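Local atomic coordinates of type II restriction enzyme BsoBI (PDB entry 1DC1), a protein that recognises the double-stranded DNA sequence 5'-CYCGRG-3' as a homodimer and cleaves it after the first cytosine, leaving 5'-phosphate ends. Residues L137-Q140 and K141-A145; S188-N192 and G193-T197. All blocks are in the same frame, centred on the assembly; numbering follows the deposited sequence.

Contact 1. Residues L137-Q140 and K141-A145; sequences LAQQ and KLTRA
Gln139 and Thr143 lie one turn apart in the helix 110-152 and are joined through the backbone: Thr143 N donates to Gln139 O at 3.0 Å. The same i to i+4 pattern ties Lys141 N to Leu137 O, Leu142 N to Ala138 O at 3.1 Å and Arg144 N to Gln140 O at 2.9 Å. Thr143 has its hydroxyl beside its own backbone N (chi1 -67°), which puts OG1 3.3 Å from Gln139 O; OG1 is hydrogen-bonded to the hydroxyl of Tyr200. Gln139 NE2 hydrogen-bonds Ala184 O. Lys141 sets CB 3.4 Å from Ala138 O; with CG anti to the backbone N (chi1 179°) and the chain extended beyond it, NZ reaches and hydrogen-bonds Leu307 O. Arg144 rests CB 3.5 Å from Gln140 O, then bends at chi2 and chi3, and its guanidinium forms salt bridges with Glu181 and Asp177. Within this stretch of helix, then, the meeting is mainly of backbone groups and CB atoms, with Thr143 OG1 beside Gln139 O; backbone bonds hold the helix, while the polar ends of Gln139, Lys141, Thr143 and Arg144 bond outward to the parts of the chain around it.

Contact 2. Residues S188-N192 and G193-T197; sequences SWTIN and GKHRT
A beta hairpin closed by a type I' turn, Ile191 to Lys194, joins strands 184-191 and 194-199, neighbours in the mixed sheet of this PD-(D/E)XK-clan nuclease. Two hydrogen-bonded pairs hold it: Trp189 and Arg196 exchange bonds both ways, Arg196 N to Trp189 O being 2.7 Å, and Ile191 N reaches Lys194 O at 2.8 Å, with Lys194 N returning to Ile191 O from above the carbonyl plane. Gly193 suits the turn, since at its backbone angles (phi 89°) a CB would jam against Asn192 O. On one face the Trp189 ring lies beneath the aliphatic part of Arg196: CB sits 3.7 Å from the centroid of the five-membered ring, 24° off its normal, a CH-pi contact. The guanidinium is turned steeply to the ring, and NE pairs with the C-terminal carboxylate of Ile323, while Trp189 NE1 bonds Ile321 O. An alanine in place of Trp189 would probably leave the Arg196 methylenes without the ring beneath them and Ile321 O without its indole donor. On the other face Thr190 and His195 run side by side, OG1 2.9 Å from ND1. Farther from the turn, Thr197 OG1 is hydrogen-bonded to Cys218 O, and Ser188 OG, anti to its backbone N (chi1 -173°), stands 3.1 Å from both Thr197 OG1 and Arg196 O.

Contacts 1 and 2 follow one another in the chain, their centres 20 Å apart and their nearest atoms about 9 Å apart, without touching. Contact 1 is a short stretch of the long helix 110-152 in the inner part of the subunit, about 5 Å from the DNA at its nearest atom and near the predicted magnesium ligands Asp212 and Lys242. Contact 2 pairs two sheet strands far from the chain centre; its turn is exposed, its other end buried. In the helix, bonds run along a single element and the side chains diverge. In the hairpin, bonds cross between strands and most side chains meet a partner on the other strand. Both contacts reach the C-terminal region, contact 1 through Leu142 on Cys317, contact 2 through the last residues.

Contact 1. Residues L137-Q140 and K141-A145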
loop_
_atom_site.group_PDB
_atom_site.type_symbol
_atom_site.label_atom_id
_atom_site.label_comp_id
_atom_site.label_asym_id
_atom_site.label_seq_id
_atom_site.Cartn_x
_atom_site.Cartn_y
_atom_site.Cartn_z
ATOM N N LEU D 137 -4.132 12.965 9.923
ATOM C CA LEU D 137 -5.139 13.019 10.963
ATOM C C LEU D 137 -4.756 12.171 12.161
ATOM O O LEU D 137 -5.062 12.556 13.298
ATOM C CB LEU D 137 -6.493 12.599 10.425
ATOM C CG LEU D 137 -7.056 13.646 9.450
ATOM C CD1 LEU D 137 -8.385 13.190 8.884
ATOM C CD2 LEU D 137 -7.201 14.976 10.158
ATOM N N ALA D 138 -4.090 11.031 11.925
ATOM C CA ALA D 138 -3.644 10.168 13.015
ATOM C C ALA D 138 -2.601 10.927 13.843
ATOM O O ALA D 138 -2.647 10.949 15.081
ATOM C CB ALA D 138 -3.031 8.917 12.483
ATOM N N GLN D 139 -1.644 11.550 13.169
ATOM C CA GLN D 139 -0.626 12.293 13.878
ATOM C C GLN D 139 -1.330 13.372 14.704
ATOM O O GLN D 139 -0.958 13.594 15.851
ATOM C CB GLN D 139 0.375 12.951 12.898
ATOM C CG GLN D 139 1.237 14.110 13.473
ATOM C CD GLN D 139 2.232 14.735 12.460
ATOM O OE1 GLN D 139 2.599 14.118 11.462
ATOM N NE2 GLN D 139 2.661 15.980 12.731
ATOM N N GLN D 140 -2.324 14.061 14.131
ATOM C CA GLN D 140 -3.029 15.103 14.873
ATOM C C GLN D 140 -3.741 14.592 16.129
ATOM O O GLN D 140 -3.790 15.296 17.161
ATOM C CB GLN D 140 -4.027 15.819 13.975
ATOM C CG GLN D 140 -3.314 16.643 12.905
ATOM C CD GLN D 140 -4.283 17.160 11.875
ATOM O OE1 GLN D 140 -5.485 17.215 12.117
ATOM N NE2 GLN D 140 -3.770 17.549 10.722
ATOM N N LYS D 141 -4.280 13.374 16.039
ATOM C CA LYS D 141 -4.977 12.753 17.151
ATOM C C LYS D 141 -4.008 12.476 18.300
ATOM O O LYS D 141 -4.342 12.734 19.458
ATOM C CB LYS D 141 -5.601 11.449 16.695
ATOM C CG LYS D 141 -6.307 10.754 17.828
ATOM C CD LYS D 141 -7.237 9.735 17.267
ATOM C CE LYS D 141 -7.941 9.009 18.385
ATOM N NZ LYS D 141 -8.879 8.020 17.815
ATOM N N LEU D 142 -2.814 11.958 17.970
ATOM C CA LEU D 142 -1.844 11.678 18.999
ATOM C C LEU D 142 -1.367 12.988 19.644
ATOM O O LEU D 142 -1.206 13.066 20.855
ATOM C CB LEU D 142 -0.646 10.932 18.435
ATOM C CG LEU D 142 0.326 10.507 19.552
ATOM C CD1 LEU D 142 -0.349 9.424 20.379
ATOM C CD2 LEU D 142 1.661 10.003 18.993
ATOM N N THR D 143 -1.134 14.024 18.838
ATOM C CA THR D 143 -0.689 15.309 19.378
ATOM C C THR D 143 -1.765 15.894 20.318
ATOM O O THR D 143 -1.446 16.440 21.381
ATOM C CB THR D 143 -0.398 16.340 18.256
ATOM O OG1 THR D 143 0.736 15.920 17.511
ATOM C CG2 THR D 143 -0.065 17.687 18.840
ATOM N N ARG D 144 -3.032 15.785 19.923
ATOM C CA ARG D 144 -4.120 16.305 20.757
ATOM C C ARG D 144 -4.078 15.588 22.098
ATOM O O ARG D 144 -4.262 16.225 23.140
ATOM C CB ARG D 144 -5.478 16.080 20.081
ATOM C CG ARG D 144 -6.672 16.553 20.869
ATOM C CD ARG D 144 -6.714 18.077 20.809
ATOM N NE ARG D 144 -6.272 18.683 22.072
ATOM C CZ ARG D 144 -6.007 19.977 22.265
ATOM N NH1 ARG D 144 -6.122 20.870 21.283
ATOM N NH2 ARG D 144 -5.680 20.374 23.485
ATOM N N ALA D 145 -3.848 14.270 22.086
ATOM C CA ALA D 145 -3.767 13.494 23.338
ATOM C C ALA D 145 -2.554 13.941 24.216
ATOM O O ALA D 145 -2.655 14.037 25.434
ATOM C CB ALA D 145 -3.690 12.005 23.021
#

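Contact 2. Residues S188-N192 and G193-T197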
loop_
_atom_site.group_PDB
_atom_site.type_symbol
_atom_site.label_atom_id
_atom_site.label_comp_id
_atom_site.label_asym_id
_atom_site.label_seq_id
_atom_site.Cartn_x
_atom_site.Cartn_y
_atom_site.Cartn_z
ATOM N N SER D 188 7.306 20.502 22.862
ATOM C CA SER D 188 8.410 20.425 23.794
ATOM C C SER D 188 7.992 20.813 25.204
ATOM O O SER D 188 7.271 21.775 25.382
ATOM C CB SER D 188 9.510 21.341 23.288
ATOM O OG SER D 188 10.663 21.160 24.077
ATOM N N TRP D 189 8.456 20.092 26.213
ATOM C CA TRP D 189 8.116 20.407 27.609
ATOM C C TRP D 189 9.277 20.062 28.569
ATOM O O TRP D 189 10.353 19.566 28.171
ATOM C CB TRP D 189 6.883 19.619 28.078
ATOM C CG TRP D 189 7.105 18.110 28.062
ATOM C CD1 TRP D 189 7.485 17.292 29.120
ATOM C CD2 TRP D 189 6.947 17.234 26.906
ATOM N NE1 TRP D 189 7.556 15.972 28.677
ATOM C CE2 TRP D 189 7.238 15.908 27.339
ATOM C CE3 TRP D 189 6.586 17.452 25.557
ATOM C CZ2 TRP D 189 7.174 14.794 26.446
ATOM C CZ3 TRP D 189 6.516 16.351 24.676
ATOM C CH2 TRP D 189 6.805 15.053 25.117
ATOM N N THR D 190 9.048 20.343 29.847
ATOM C CA THR D 190 10.017 20.058 30.901
ATOM C C THR D 190 9.231 19.380 32.021
ATOM O O THR D 190 8.203 19.882 32.462
ATOM C CB THR D 190 10.666 21.323 31.467
ATOM O OG1 THR D 190 11.387 21.993 30.441
ATOM C CG2 THR D 190 11.633 20.962 32.574
ATOM N N ILE D 191 9.716 18.222 32.450
ATOM C CA ILE D 191 9.070 17.467 33.506
ATOM C C ILE D 191 10.182 17.038 34.482
ATOM O O ILE D 191 11.185 16.486 34.072
ATOM C CB ILE D 191 8.332 16.212 32.916
ATOM C CG1 ILE D 191 7.869 15.305 34.047
ATOM C CG2 ILE D 191 9.245 15.420 31.987
ATOM C CD1 ILE D 191 6.434 15.536 34.427
ATOM N N ASN D 192 10.028 17.314 35.768
ATOM C CA ASN D 192 11.052 16.944 36.760
ATOM C C ASN D 192 12.434 17.517 36.431
ATOM O O ASN D 192 13.447 16.880 36.719
ATOM C CB ASN D 192 11.199 15.412 36.858
ATOM C CG ASN D 192 9.986 14.740 37.499
ATOM O OD1 ASN D 192 9.462 15.211 38.507
ATOM N ND2 ASN D 192 9.534 13.636 36.907
ATOM N N GLY D 193 12.500 18.698 35.824
ATOM C CA GLY D 193 13.795 19.253 35.482
ATOM C C GLY D 193 14.317 18.842 34.116
ATOM O O GLY D 193 15.145 19.518 33.541
ATOM N N LYS D 194 13.828 17.732 33.596
ATOM C CA LYS D 194 14.266 17.207 32.304
ATOM C C LYS D 194 13.475 17.820 31.146
ATOM O O LYS D 194 12.239 17.953 31.206
ATOM C CB LYS D 194 14.131 15.688 32.326
ATOM C CG LYS D 194 14.450 15.039 33.706
ATOM C CD LYS D 194 15.923 15.230 34.080
ATOM C CE LYS D 194 16.168 15.287 35.586
ATOM N NZ LYS D 194 16.563 13.960 36.052
ATOM N N HIS D 195 14.215 18.218 30.114
ATOM C CA HIS D 195 13.641 18.816 28.900
ATOM C C HIS D 195 13.358 17.722 27.890
ATOM O O HIS D 195 14.202 16.873 27.633
ATOM C CB HIS D 195 14.598 19.813 28.267
ATOM C CG HIS D 195 14.976 20.913 29.187
ATOM N ND1 HIS D 195 14.147 21.983 29.433
ATOM C CD2 HIS D 195 16.037 21.047 30.021
ATOM C CE1 HIS D 195 14.681 22.731 30.383
ATOM N NE2 HIS D 195 15.826 22.183 30.756
ATOM N N ARG D 196 12.184 17.769 27.289
ATOM C CA ARG D 196 11.785 16.746 26.356
ATOM C C ARG D 196 11.243 17.379 25.094
ATOM O O ARG D 196 10.441 18.297 25.181
ATOM C CB ARG D 196 10.701 15.849 27.009
ATOM C CG ARG D 196 11.080 15.278 28.384
ATOM C CD ARG D 196 12.073 14.161 28.186
ATOM N NE ARG D 196 12.520 13.404 29.364
ATOM C CZ ARG D 196 13.780 13.424 29.803
ATOM N NH1 ARG D 196 14.670 14.168 29.169
ATOM N NH2 ARG D 196 14.179 12.624 30.782
ATOM N N THR D 197 11.676 16.889 23.926
ATOM C CA THR D 197 11.196 17.404 22.639
ATOM C C THR D 197 10.709 16.252 21.719
ATOM O O THR D 197 11.478 15.337 21.316
ATOM C CB THR D 197 12.316 18.238 21.934
ATOM O OG1 THR D 197 12.744 19.286 22.809
ATOM C CG2 THR D 197 11.824 18.863 20.614
#